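Local coordinates for protein O-methyltransferase, SAM-dependent (Legionella pneumophila subsp. pneumophila, PDB 3R3H) that probably transfers a methyl group from S-adenosylmethionine to a hydroxyl group of an acceptor substrate, as in related O-methyltransferases, at residues A[11-16]-A[44-49]; A[28-33]-A[103-108]; A[137-142]-A[163-168]; A[148-153]-A[187-192]. All coordinates share one frame; numbering follows the deposited sequence.

Interaction 1. Residues A[11-16]-A[44-49]; sequences ELYKYL and VAPEQA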
loop_
_atom_site.group_PDB
_atom_site.type_symbol
_atom_site.label_atom_id
_atom_site.label_comp_id
_atom_site.label_asym_id
_atom_site.label_seq_id
_atom_site.Cartn_x
_atom_site.Cartn_y
_atom_site.Cartn_z
ATOM N N GLU A 11 1.461 -10.184 19.318
ATOM C CA GLU A 11 1.255 -11.562 18.901
ATOM C C GLU A 11 0.847 -11.659 17.442
ATOM O O GLU A 11 1.264 -12.566 16.736
ATOM C CB GLU A 11 0.186 -12.236 19.763
ATOM C CG GLU A 11 0.543 -12.351 21.236
ATOM C CD GLU A 11 0.134 -11.135 22.038
ATOM O OE1 GLU A 11 0.625 -10.030 21.736
ATOM O OE2 GLU A 11 -0.684 -11.286 22.972
ATOM N N LEU A 12 0.026 -10.718 16.993
ATOM C CA LEU A 12 -0.439 -10.709 15.609
ATOM C C LEU A 12 0.635 -10.175 14.665
ATOM O O LEU A 12 0.766 -10.631 13.529
ATOM C CB LEU A 12 -1.712 -9.862 15.500
ATOM C CG LEU A 12 -2.470 -9.881 14.174
ATOM C CD1 LEU A 12 -2.848 -11.305 13.776
ATOM C CD2 LEU A 12 -3.708 -9.007 14.327
ATOM N N TYR A 13 1.394 -9.197 15.145
ATOM C CA TYR A 13 2.470 -8.606 14.367
ATOM C C TYR A 13 3.477 -9.712 14.123
ATOM O O TYR A 13 4.108 -9.786 13.069
ATOM C CB TYR A 13 3.125 -7.474 15.152
ATOM C CG TYR A 13 4.262 -6.808 14.427
ATOM C CD1 TYR A 13 4.038 -6.092 13.250
ATOM C CD2 TYR A 13 5.563 -6.886 14.918
ATOM C CE1 TYR A 13 5.087 -5.461 12.578
ATOM C CE2 TYR A 13 6.624 -6.262 14.255
ATOM C CZ TYR A 13 6.377 -5.551 13.084
ATOM O OH TYR A 13 7.405 -4.935 12.415
ATOM N N LYS A 14 3.620 -10.574 15.125
ATOM C CA LYS A 14 4.519 -11.723 15.062
ATOM C C LYS A 14 4.074 -12.632 13.909
ATOM O O LYS A 14 4.899 -13.132 13.144
ATOM C CB LYS A 14 4.447 -12.510 16.377
ATOM C CG LYS A 14 5.774 -12.741 17.082
ATOM C CD LYS A 14 6.117 -11.598 18.055
ATOM C CE LYS A 14 6.513 -10.293 17.354
ATOM N NZ LYS A 14 6.831 -9.194 18.323
ATOM N N TYR A 15 2.758 -12.835 13.813
ATOM C CA TYR A 15 2.133 -13.665 12.780
ATOM C C TYR A 15 2.324 -13.027 11.401
ATOM O O TYR A 15 2.744 -13.688 10.445
ATOM C CB TYR A 15 0.633 -13.819 13.085
ATOM C CG TYR A 15 -0.120 -14.765 12.167
ATOM C CD1 TYR A 15 0.240 -16.111 12.068
ATOM C CD2 TYR A 15 -1.189 -14.314 11.385
ATOM C CE1 TYR A 15 -0.440 -16.987 11.213
ATOM C CE2 TYR A 15 -1.878 -15.181 10.527
ATOM C CZ TYR A 15 -1.495 -16.515 10.444
ATOM O OH TYR A 15 -2.146 -17.369 9.579
ATOM N N LEU A 16 2.008 -11.739 11.316
ATOM C CA LEU A 16 2.141 -10.985 10.081
ATOM C C LEU A 16 3.534 -11.227 9.518
ATOM O O LEU A 16 3.713 -11.705 8.393
ATOM C CB LEU A 16 1.936 -9.500 10.370
ATOM C CG LEU A 16 2.009 -8.491 9.221
ATOM C CD1 LEU A 16 1.306 -7.207 9.640
ATOM C CD2 LEU A 16 3.452 -8.210 8.834
ATOM N N VAL A 44 12.615 2.418 9.223
ATOM C CA VAL A 44 11.405 1.876 8.640
ATOM C C VAL A 44 11.266 0.437 9.172
ATOM O O VAL A 44 12.266 -0.204 9.504
ATOM C CB VAL A 44 11.487 1.957 7.058
ATOM C CG1 VAL A 44 12.237 0.766 6.484
ATOM C CG2 VAL A 44 10.108 2.063 6.465
ATOM N N ALA A 45 10.036 -0.055 9.294
ATOM C CA ALA A 45 9.817 -1.401 9.804
ATOM C C ALA A 45 10.030 -2.403 8.690
ATOM O O ALA A 45 9.827 -2.094 7.514
ATOM C CB ALA A 45 8.423 -1.535 10.357
ATOM N N PRO A 46 10.440 -3.632 9.052
ATOM C CA PRO A 46 10.699 -4.725 8.108
ATOM C C PRO A 46 9.703 -4.856 6.965
ATOM O O PRO A 46 10.109 -4.990 5.808
ATOM C CB PRO A 46 10.700 -5.955 9.005
ATOM C CG PRO A 46 11.308 -5.427 10.255
ATOM C CD PRO A 46 10.634 -4.087 10.445
ATOM N N GLU A 47 8.406 -4.834 7.288
ATOM C CA GLU A 47 7.355 -4.976 6.275
ATOM C C GLU A 47 7.045 -3.660 5.575
ATOM O O GLU A 47 6.463 -3.646 4.475
ATOM C CB GLU A 47 6.079 -5.553 6.897
ATOM C CG GLU A 47 6.088 -5.594 8.402
ATOM C CD GLU A 47 6.056 -4.221 9.012
ATOM O OE1 GLU A 47 6.296 -4.090 10.229
ATOM O OE2 GLU A 47 5.783 -3.269 8.266
ATOM N N GLN A 48 7.442 -2.566 6.217
ATOM C CA GLN A 48 7.229 -1.248 5.660
ATOM C C GLN A 48 8.148 -1.172 4.472
ATOM O O GLN A 48 7.786 -0.652 3.413
ATOM C CB GLN A 48 7.623 -0.166 6.663
ATOM C CG GLN A 48 6.466 0.706 7.079
ATOM C CD GLN A 48 5.361 -0.123 7.714
ATOM O OE1 GLN A 48 5.467 -0.531 8.871
ATOM N NE2 GLN A 48 4.301 -0.392 6.955
ATOM N N ALA A 49 9.346 -1.712 4.664
ATOM C CA ALA A 49 10.368 -1.714 3.637
ATOM C C ALA A 49 10.005 -2.706 2.543
ATOM O O ALA A 49 10.232 -2.449 1.361
ATOM C CB ALA A 49 11.706 -2.069 4.254
#
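The ring of Tyr13 meets Glu47 at its edge: OE1 lies in the ring plane, while the carboxylate itself is turned 81° from that plane. The ring also meets that of His5 of the second subunit, the two planes at about 55°. The bond at the edge runs from Tyr13 OH to Glu47 OE1 over 2.6 Å, and the hydroxyl arrives nearly in line with the carboxylate's C-O bond. With CG anti to the backbone N (chi1 180°), the phenol stretches out from its helix and spans the gap, its hydroxyl ending 3.9 Å from Pro46 CD. Next to the polar pair, Leu16 CD2 packs on Glu47 CG at 3.7 Å, the two side chains crossing at about a right angle. Glu47 belongs to the first turn of helix 46-59, for which Ala45 is the N-cap residue. This is one helix laid over the start of another, an N-terminal extension joined to the Rossmann-like methyltransferase core next to the dimer interface.

Interaction 2. Residues A[28-33]-A[103-108]; sequences AALRKE and PYWREA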
loop_
_atom_site.group_PDB
_atom_site.type_symbol
_atom_site.label_atom_id
_atom_site.label_comp_id
_atom_site.label_asym_id
_atom_site.label_seq_id
_atom_site.Cartn_x
_atom_site.Cartn_y
_atom_site.Cartn_z
ATOM N N ALA A 28 18.473 -8.446 7.499
ATOM C CA ALA A 28 18.215 -8.957 8.834
ATOM C C ALA A 28 19.420 -8.695 9.737
ATOM O O ALA A 28 19.268 -8.320 10.909
ATOM C CB ALA A 28 17.918 -10.447 8.760
ATOM N N ALA A 29 20.613 -8.882 9.172
ATOM C CA ALA A 29 21.873 -8.686 9.881
ATOM C C ALA A 29 22.102 -7.217 10.206
ATOM O O ALA A 29 22.498 -6.874 11.323
ATOM C CB ALA A 29 23.022 -9.221 9.030
ATOM N N LEU A 30 21.865 -6.354 9.219
ATOM C CA LEU A 30 22.034 -4.920 9.424
ATOM C C LEU A 30 21.081 -4.539 10.559
ATOM O O LEU A 30 21.463 -3.855 11.510
ATOM C CB LEU A 30 21.681 -4.144 8.140
ATOM C CG LEU A 30 22.145 -2.681 7.987
ATOM C CD1 LEU A 30 21.969 -2.230 6.535
ATOM C CD2 LEU A 30 21.378 -1.780 8.935
ATOM N N ARG A 31 19.846 -5.019 10.455
ATOM C CA ARG A 31 18.831 -4.742 11.451
ATOM C C ARG A 31 19.261 -5.259 12.824
ATOM O O ARG A 31 19.436 -4.482 13.757
ATOM C CB ARG A 31 17.516 -5.402 11.045
ATOM C CG ARG A 31 16.292 -4.494 11.108
ATOM C CD ARG A 31 15.103 -5.259 11.664
ATOM N NE ARG A 31 15.000 -6.591 11.077
ATOM C CZ ARG A 31 14.433 -7.628 11.685
ATOM N NH1 ARG A 31 13.913 -7.492 12.902
ATOM N NH2 ARG A 31 14.395 -8.807 11.078
ATOM N N LYS A 32 19.427 -6.573 12.941
ATOM C CA LYS A 32 19.829 -7.203 14.202
ATOM C C LYS A 32 21.070 -6.572 14.854
ATOM O O LYS A 32 21.170 -6.532 16.080
ATOM C CB LYS A 32 20.059 -8.694 13.982
ATOM N N GLU A 33 22.010 -6.090 14.040
ATOM C CA GLU A 33 23.230 -5.460 14.547
ATOM C C GLU A 33 23.056 -3.979 14.932
ATOM O O GLU A 33 24.030 -3.311 15.283
ATOM C CB GLU A 33 24.362 -5.603 13.516
ATOM C CG GLU A 33 25.414 -6.695 13.832
ATOM C CD GLU A 33 26.671 -6.179 14.577
ATOM O OE1 GLU A 33 26.538 -5.537 15.649
ATOM O OE2 GLU A 33 27.802 -6.431 14.086
ATOM N N PRO A 103 29.380 -2.323 4.740
ATOM C CA PRO A 103 29.783 -3.732 4.844
ATOM C C PRO A 103 28.635 -4.649 4.387
ATOM O O PRO A 103 28.832 -5.574 3.578
ATOM C CB PRO A 103 30.097 -3.892 6.337
ATOM C CG PRO A 103 30.604 -2.554 6.698
ATOM C CD PRO A 103 29.631 -1.623 6.011
ATOM N N TYR A 104 27.439 -4.382 4.915
ATOM C CA TYR A 104 26.255 -5.153 4.578
ATOM C C TYR A 104 25.884 -4.950 3.112
ATOM O O TYR A 104 25.498 -5.901 2.423
ATOM C CB TYR A 104 25.097 -4.730 5.473
ATOM C CG TYR A 104 25.394 -4.929 6.931
ATOM C CD1 TYR A 104 25.984 -3.918 7.682
ATOM C CD2 TYR A 104 25.111 -6.140 7.556
ATOM C CE1 TYR A 104 26.282 -4.100 9.013
ATOM C CE2 TYR A 104 25.410 -6.343 8.884
ATOM C CZ TYR A 104 25.997 -5.320 9.614
ATOM O OH TYR A 104 26.317 -5.523 10.942
ATOM N N TRP A 105 25.991 -3.715 2.633
ATOM C CA TRP A 105 25.684 -3.443 1.241
ATOM C C TRP A 105 26.543 -4.322 0.307
ATOM O O TRP A 105 26.035 -4.859 -0.677
ATOM C CB TRP A 105 25.900 -1.954 0.938
ATOM C CG TRP A 105 24.926 -1.014 1.647
ATOM C CD1 TRP A 105 23.751 -1.348 2.274
ATOM C CD2 TRP A 105 25.050 0.413 1.766
ATOM N NE1 TRP A 105 23.146 -0.219 2.778
ATOM C CE2 TRP A 105 23.917 0.873 2.486
ATOM C CE3 TRP A 105 26.009 1.348 1.337
ATOM C CZ2 TRP A 105 23.716 2.236 2.784
ATOM C CZ3 TRP A 105 25.808 2.712 1.636
ATOM C CH2 TRP A 105 24.668 3.137 2.357
ATOM N N ARG A 106 27.833 -4.465 0.626
ATOM C CA ARG A 106 28.764 -5.287 -0.161
ATOM C C ARG A 106 28.341 -6.744 -0.111
ATOM O O ARG A 106 28.215 -7.418 -1.134
ATOM C CB ARG A 106 30.184 -5.213 0.407
ATOM C CG ARG A 106 30.761 -3.830 0.520
ATOM C CD ARG A 106 31.601 -3.488 -0.677
ATOM N NE ARG A 106 31.842 -2.053 -0.761
ATOM C CZ ARG A 106 32.341 -1.309 0.224
ATOM N NH1 ARG A 106 32.657 -1.872 1.390
ATOM N NH2 ARG A 106 32.525 -0.000 0.040
ATOM N N GLU A 107 28.158 -7.214 1.114
ATOM C CA GLU A 107 27.752 -8.577 1.377
ATOM C C GLU A 107 26.547 -8.934 0.522
ATOM O O GLU A 107 26.439 -10.056 0.032
ATOM C CB GLU A 107 27.424 -8.719 2.861
ATOM C CG GLU A 107 26.774 -10.031 3.271
ATOM C CD GLU A 107 26.287 -9.997 4.723
ATOM O OE1 GLU A 107 25.357 -10.774 5.050
ATOM O OE2 GLU A 107 26.833 -9.202 5.536
ATOM N N ALA A 108 25.654 -7.966 0.329
ATOM C CA ALA A 108 24.449 -8.175 -0.465
ATOM C C ALA A 108 24.592 -7.727 -1.919
ATOM O O ALA A 108 23.624 -7.778 -2.673
ATOM C CB ALA A 108 23.265 -7.472 0.187
#
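Trp105 gives its NE1 proton to the carbonyl oxygen of Gly72, and the same nitrogen lies 4.4 Å from Leu30 CD1 across the contact. No hydrogen bond passes between the two segments; most of the contact is made by Tyr104. Its chi1 of -59°, with CG anti to the carbonyl carbon, lays the phenol against the backbone of helix 25-32. Leu30 CA sits over one face of the ring in a CH-pi contact, 3.8 Å from the Tyr104 centroid and 17° off the ring normal, displaced toward the rim. Further along the same residue, Leu30 CB lies 4.0 Å from Tyr104 CG, and the leucine side chain crosses the aromatic one obliquely. Ala29 adds its methyl, with CB 3.7 Å from Tyr104 CE2. At the far end of the ring, the aliphatic CB and CG of Glu33 pass close to the hydroxyl, and its carboxylate is turned steeply to the ring plane. The two short helix segments run nearly antiparallel, at 164°, with their axes 10.2 Å apart at closest. Helix 25-32, which comes before the first strand of the sheet, thus lies against helix 102-107. Helix 73-80 touches both: Leu30 rests on Tyr73 and Trp105 on Leu76.

Interaction 3. Residues A[137-142]-A[163-168]; sequences FDFIFI and KGLIAI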
loop_
_atom_site.group_PDB
_atom_site.type_symbol
_atom_site.label_atom_id
_atom_site.label_comp_id
_atom_site.label_asym_id
_atom_site.label_seq_id
_atom_site.Cartn_x
_atom_site.Cartn_y
_atom_site.Cartn_z
ATOM N N PHE A 137 13.474 10.917 -10.245
ATOM C CA PHE A 137 13.104 9.773 -9.443
ATOM C C PHE A 137 11.724 9.201 -9.674
ATOM O O PHE A 137 10.731 9.919 -9.725
ATOM C CB PHE A 137 13.302 10.130 -7.972
ATOM C CG PHE A 137 14.692 10.615 -7.664
ATOM C CD1 PHE A 137 15.753 9.717 -7.595
ATOM C CD2 PHE A 137 14.950 11.978 -7.507
ATOM C CE1 PHE A 137 17.051 10.159 -7.378
ATOM C CE2 PHE A 137 16.234 12.440 -7.290
ATOM C CZ PHE A 137 17.298 11.528 -7.225
ATOM N N ASP A 138 11.688 7.884 -9.814
ATOM C CA ASP A 138 10.460 7.141 -10.036
ATOM C C ASP A 138 9.809 6.888 -8.688
ATOM O O ASP A 138 8.604 6.671 -8.597
ATOM C CB ASP A 138 10.788 5.811 -10.717
ATOM C CG ASP A 138 11.404 6.001 -12.091
ATOM O OD1 ASP A 138 10.618 6.196 -13.051
ATOM O OD2 ASP A 138 12.658 5.977 -12.205
ATOM N N PHE A 139 10.620 6.900 -7.637
ATOM C CA PHE A 139 10.115 6.685 -6.290
ATOM C C PHE A 139 10.931 7.515 -5.295
ATOM O O PHE A 139 12.159 7.454 -5.267
ATOM C CB PHE A 139 10.165 5.200 -5.908
ATOM C CG PHE A 139 9.718 4.924 -4.497
ATOM C CD1 PHE A 139 8.401 5.130 -4.116
ATOM C CD2 PHE A 139 10.631 4.520 -3.532
ATOM C CE1 PHE A 139 7.998 4.943 -2.786
ATOM C CE2 PHE A 139 10.244 4.329 -2.198
ATOM C CZ PHE A 139 8.919 4.544 -1.825
ATOM N N ILE A 140 10.233 8.313 -4.497
ATOM C CA ILE A 140 10.863 9.155 -3.498
ATOM C C ILE A 140 10.233 8.827 -2.142
ATOM O O ILE A 140 9.017 8.705 -2.031
ATOM C CB ILE A 140 10.654 10.642 -3.847
ATOM C CG1 ILE A 140 11.259 10.924 -5.226
ATOM C CG2 ILE A 140 11.286 11.531 -2.783
ATOM C CD1 ILE A 140 11.080 12.333 -5.710
ATOM N N PHE A 141 11.071 8.650 -1.125
ATOM C CA PHE A 141 10.608 8.334 0.220
ATOM C C PHE A 141 11.109 9.437 1.154
ATOM O O PHE A 141 12.285 9.787 1.120
ATOM C CB PHE A 141 11.148 6.971 0.655
ATOM C CG PHE A 141 10.905 6.657 2.101
ATOM C CD1 PHE A 141 9.620 6.728 2.645
ATOM C CD2 PHE A 141 11.959 6.281 2.924
ATOM C CE1 PHE A 141 9.392 6.427 3.993
ATOM C CE2 PHE A 141 11.745 5.977 4.272
ATOM C CZ PHE A 141 10.455 6.050 4.808
ATOM N N ILE A 142 10.220 9.984 1.985
ATOM C CA ILE A 142 10.588 11.075 2.896
ATOM C C ILE A 142 10.419 10.758 4.382
ATOM O O ILE A 142 9.309 10.489 4.851
ATOM C CB ILE A 142 9.786 12.347 2.565
ATOM C CG1 ILE A 142 9.904 12.648 1.063
ATOM C CG2 ILE A 142 10.297 13.505 3.391
ATOM C CD1 ILE A 142 9.028 13.785 0.569
ATOM N N LYS A 163 4.943 9.350 -13.733
ATOM C CA LYS A 163 4.356 8.101 -13.304
ATOM C C LYS A 163 4.955 7.691 -11.948
ATOM O O LYS A 163 4.496 6.740 -11.320
ATOM C CB LYS A 163 4.616 7.030 -14.359
ATOM C CG LYS A 163 4.154 7.427 -15.744
ATOM C CD LYS A 163 3.190 6.406 -16.298
ATOM C CE LYS A 163 2.805 6.735 -17.717
ATOM N NZ LYS A 163 1.931 5.663 -18.256
ATOM N N GLY A 164 5.969 8.428 -11.497
ATOM C CA GLY A 164 6.615 8.134 -10.232
ATOM C C GLY A 164 5.721 8.310 -9.020
ATOM O O GLY A 164 4.630 8.854 -9.127
ATOM N N LEU A 165 6.195 7.867 -7.862
ATOM C CA LEU A 165 5.425 7.957 -6.627
ATOM C C LEU A 165 6.245 8.532 -5.476
ATOM O O LEU A 165 7.454 8.406 -5.461
ATOM C CB LEU A 165 4.924 6.568 -6.227
ATOM C CG LEU A 165 4.097 6.482 -4.943
ATOM C CD1 LEU A 165 2.686 6.988 -5.213
ATOM C CD2 LEU A 165 4.047 5.053 -4.469
ATOM N N ILE A 166 5.567 9.161 -4.515
ATOM C CA ILE A 166 6.204 9.741 -3.330
ATOM C C ILE A 166 5.530 9.197 -2.068
ATOM O O ILE A 166 4.306 9.150 -1.977
ATOM C CB ILE A 166 6.089 11.289 -3.293
ATOM C CG1 ILE A 166 6.731 11.898 -4.542
ATOM C CG2 ILE A 166 6.763 11.829 -2.040
ATOM C CD1 ILE A 166 6.416 13.366 -4.739
ATOM N N ALA A 167 6.345 8.781 -1.101
ATOM C CA ALA A 167 5.859 8.248 0.167
ATOM C C ALA A 167 6.405 9.159 1.252
ATOM O O ALA A 167 7.580 9.545 1.203
ATOM C CB ALA A 167 6.361 6.824 0.372
ATOM N N ILE A 168 5.551 9.522 2.208
ATOM C CA ILE A 168 5.955 10.394 3.302
ATOM C C ILE A 168 5.570 9.719 4.611
ATOM O O ILE A 168 4.418 9.323 4.795
ATOM C CB ILE A 168 5.277 11.778 3.214
ATOM C CG1 ILE A 168 5.626 12.479 1.901
ATOM C CG2 ILE A 168 5.779 12.656 4.322
ATOM C CD1 ILE A 168 4.689 12.179 0.752
#
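Ile142 and Ile166 both set CG1 anti to the carbonyl carbon, and Ile142 then runs on extended through chi2 (173°), which carries its CD1 over to the neighbouring strand. The two strands are adjacent parallel members of the Rossmann-like sheet of SAM-dependent methyltransferases, joined by helix 149-159 in a beta-alpha-beta crossover. Their short segments diverge by only 11°. Four backbone hydrogen bonds fasten them: Leu165 N to Asp138 O, Ile140 N to Leu165 O, Ala167 N to Ile140 O and Ile142 N to Ala167 O. The middle two meet their oxygens almost straight on, whereas Leu165 N stands 36° out of the carbonyl plane of Asp138. A CA-H...O contact from Phe139 CA reaches Leu165 O at 3.3 Å, and Ile166 CA does the same toward Ile140 O. One face of the pair carries Phe139, Phe141, Leu165 and Ala167; helix 46-59 lies against it, with Ile56 on Phe139 and Met52 on Phe141, and Met54 of the second subunit packs on Leu165. There the small Ala167 takes both rings, its CB 4.0 Å from Phe139 CE1 and also 4.0 Å from Phe141 CD1. The other face is all isoleucine and lies under helix 149-159. On it Ile142 CD1 settles between two neighbours, 4.0 Å from Ile166 CG2 and 3.9 Å from Ile168 CG1.

Interaction 4. Residues A[148-153]-A[187-192]; sequences NYLNYY and TREIKK
Apolar contacts come first, led by Tyr149 and Ile190. The isoleucine's CD1 approaches the phenol 3.7 Å from Tyr149 CD2 and 3.9 Å from Tyr149 CE2, and the two side chains cross at a slant. Ile190 CG1 stands anti to the carbonyl carbon (chi1 -53°), and chi2 then turns CD1 toward the ring. Beside this pair, Leu150 CD2 packs against the base of Lys192, 4.3 Å from its CB. The polar part is looser. Glu189 folds at chi2 and brings OE2 to the first turn of helix 149-159, 3.7 Å from Leu150 N and 4.0 Å from Tyr149 N. No hydrogen bond crosses between the segments, but a carboxylate placed there would probably be favoured by the positive end of the helix dipole. The hydroxyl of Tyr149 turns to other partners, bonding to Asp169 O and Lys146 NZ, which ties the start of its helix to the end of strand 164-169 and to the loop before the helix. The short helix axes lie 38° apart in direction and 9.9 Å from each other. Two neighbouring helices running in broadly the same direction, each following a parallel strand of the sheet, are characteristic of the helical layer on one face of a Rossmann-like methyltransferase fold.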
loop_
_atom_site.group_PDB
_atom_site.type_symbol
_atom_site.label_atom_id
_atom_site.label_comp_id
_atom_site.label_asym_id
_atom_site.label_seq_id
_atom_site.Cartn_x
_atom_site.Cartn_y
_atom_site.Cartn_z
ATOM N N ASN A 148 10.834 20.610 7.939
ATOM C CA ASN A 148 11.163 21.059 6.582
ATOM C C ASN A 148 10.311 20.242 5.640
ATOM O O ASN A 148 10.456 20.309 4.420
ATOM C CB ASN A 148 12.644 20.851 6.253
ATOM C CG ASN A 148 13.524 21.949 6.810
ATOM O OD1 ASN A 148 14.315 21.715 7.719
ATOM N ND2 ASN A 148 13.384 23.162 6.270
ATOM N N TYR A 149 9.413 19.473 6.240
ATOM C CA TYR A 149 8.494 18.614 5.516
ATOM C C TYR A 149 7.732 19.329 4.396
ATOM O O TYR A 149 7.356 18.706 3.411
ATOM C CB TYR A 149 7.529 17.967 6.522
ATOM C CG TYR A 149 7.808 16.495 6.789
ATOM C CD1 TYR A 149 9.117 15.987 6.805
ATOM C CD2 TYR A 149 6.756 15.604 7.012
ATOM C CE1 TYR A 149 9.358 14.624 7.035
ATOM C CE2 TYR A 149 6.983 14.241 7.241
ATOM C CZ TYR A 149 8.280 13.760 7.251
ATOM O OH TYR A 149 8.468 12.423 7.488
ATOM N N LEU A 150 7.514 20.634 4.540
ATOM C CA LEU A 150 6.812 21.398 3.511
ATOM C C LEU A 150 7.750 21.630 2.328
ATOM O O LEU A 150 7.356 21.556 1.152
ATOM C CB LEU A 150 6.341 22.740 4.072
ATOM C CG LEU A 150 4.818 22.961 4.067
ATOM C CD1 LEU A 150 4.276 22.899 2.631
ATOM C CD2 LEU A 150 4.146 21.900 4.942
ATOM N N ASN A 151 9.002 21.914 2.650
ATOM C CA ASN A 151 10.007 22.142 1.633
ATOM C C ASN A 151 10.284 20.845 0.894
ATOM O O ASN A 151 10.413 20.835 -0.338
ATOM C CB ASN A 151 11.270 22.648 2.305
ATOM C CG ASN A 151 11.053 23.971 2.983
ATOM O OD1 ASN A 151 10.900 24.997 2.321
ATOM N ND2 ASN A 151 11.009 23.958 4.310
ATOM N N TYR A 152 10.359 19.755 1.657
ATOM C CA TYR A 152 10.637 18.446 1.086
ATOM C C TYR A 152 9.528 18.011 0.133
ATOM O O TYR A 152 9.804 17.486 -0.948
ATOM C CB TYR A 152 10.844 17.408 2.207
ATOM C CG TYR A 152 12.077 17.649 3.064
ATOM C CD1 TYR A 152 13.220 18.262 2.526
ATOM C CD2 TYR A 152 12.095 17.286 4.416
ATOM C CE1 TYR A 152 14.342 18.516 3.322
ATOM C CE2 TYR A 152 13.208 17.527 5.216
ATOM C CZ TYR A 152 14.320 18.147 4.665
ATOM O OH TYR A 152 15.393 18.438 5.464
ATOM N N TYR A 153 8.277 18.241 0.529
ATOM C CA TYR A 153 7.126 17.871 -0.296
ATOM C C TYR A 153 7.181 18.574 -1.645
ATOM O O TYR A 153 7.043 17.953 -2.695
ATOM C CB TYR A 153 5.822 18.241 0.419
ATOM C CG TYR A 153 4.569 17.946 -0.377
ATOM C CD1 TYR A 153 4.321 16.667 -0.877
ATOM C CD2 TYR A 153 3.603 18.932 -0.582
ATOM C CE1 TYR A 153 3.132 16.373 -1.557
ATOM C CE2 TYR A 153 2.413 18.654 -1.256
ATOM C CZ TYR A 153 2.180 17.370 -1.738
ATOM O OH TYR A 153 0.994 17.070 -2.363
ATOM N N THR A 187 5.318 18.661 15.234
ATOM C CA THR A 187 3.937 18.241 15.050
ATOM C C THR A 187 3.165 19.417 14.443
ATOM O O THR A 187 2.048 19.269 13.974
ATOM C CB THR A 187 3.305 17.787 16.394
ATOM O OG1 THR A 187 2.188 18.620 16.711
ATOM C CG2 THR A 187 4.332 17.852 17.517
ATOM N N ARG A 188 3.791 20.586 14.449
ATOM C CA ARG A 188 3.189 21.785 13.895
ATOM C C ARG A 188 3.358 21.756 12.382
ATOM O O ARG A 188 2.506 22.231 11.637
ATOM C CB ARG A 188 3.871 23.019 14.481
ATOM C CG ARG A 188 3.450 24.311 13.837
ATOM C CD ARG A 188 4.456 25.397 14.152
ATOM N NE ARG A 188 4.165 26.633 13.435
ATOM C CZ ARG A 188 3.139 27.432 13.701
ATOM N NH1 ARG A 188 2.297 27.125 14.677
ATOM N NH2 ARG A 188 2.965 28.545 12.995
ATOM N N GLU A 189 4.477 21.193 11.937
ATOM C CA GLU A 189 4.792 21.080 10.514
ATOM C C GLU A 189 4.061 19.928 9.856
ATOM O O GLU A 189 3.658 20.006 8.696
ATOM C CB GLU A 189 6.280 20.875 10.332
ATOM C CG GLU A 189 7.032 22.154 10.175
ATOM C CD GLU A 189 6.718 22.837 8.858
ATOM O OE1 GLU A 189 6.291 24.022 8.897
ATOM O OE2 GLU A 189 6.899 22.189 7.795
ATOM N N ILE A 190 3.903 18.841 10.595
ATOM C CA ILE A 190 3.196 17.694 10.052
ATOM C C ILE A 190 1.766 18.168 9.779
ATOM O O ILE A 190 1.287 18.066 8.651
ATOM C CB ILE A 190 3.156 16.496 11.061
ATOM C CG1 ILE A 190 4.577 16.149 11.564
ATOM C CG2 ILE A 190 2.458 15.299 10.411
ATOM C CD1 ILE A 190 5.550 15.697 10.516
ATOM N N LYS A 191 1.107 18.704 10.813
ATOM C CA LYS A 191 -0.267 19.198 10.710
ATOM C C LYS A 191 -0.417 20.165 9.549
ATOM O O LYS A 191 -1.436 20.158 8.857
ATOM C CB LYS A 191 -0.685 19.884 12.014
ATOM C CG LYS A 191 -0.844 18.942 13.186
ATOM C CD LYS A 191 -1.087 19.685 14.491
ATOM C CE LYS A 191 -2.426 20.418 14.494
ATOM N NZ LYS A 191 -2.710 21.103 15.794
ATOM N N LYS A 192 0.599 20.995 9.337
ATOM C CA LYS A 192 0.568 21.957 8.246
ATOM C C LYS A 192 0.625 21.240 6.908
ATOM O O LYS A 192 -0.140 21.565 6.005
ATOM C CB LYS A 192 1.745 22.940 8.320
ATOM C CG LYS A 192 1.622 24.043 9.349
ATOM C CD LYS A 192 2.716 25.104 9.156
ATOM C CE LYS A 192 2.681 26.190 10.251
ATOM N NZ LYS A 192 3.823 27.152 10.186
#

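Overall arrangement
Interaction 3 lies deepest, about 9 Å from the chain centre, in the middle of the mixed sheet, and the others lie farther out. Interaction 4 touches it, Tyr149 packing on Ile168; along the chain, strands 137-143 and 164-169 alternate with helices 149-159 and 185-198. Interactions 1 and 2 come earlier in the sequence and likewise interlock, meeting where Pro46 packs on Arg31; they attach helices 10-20 and 25-32 to the core. Interactions 2 and 4 sit on opposite sides of the centre, their own centres about 32 Å apart. Interactions 1 and 3 both reach the second subunit, so N-terminal helix and sheet alike take part in the dimer.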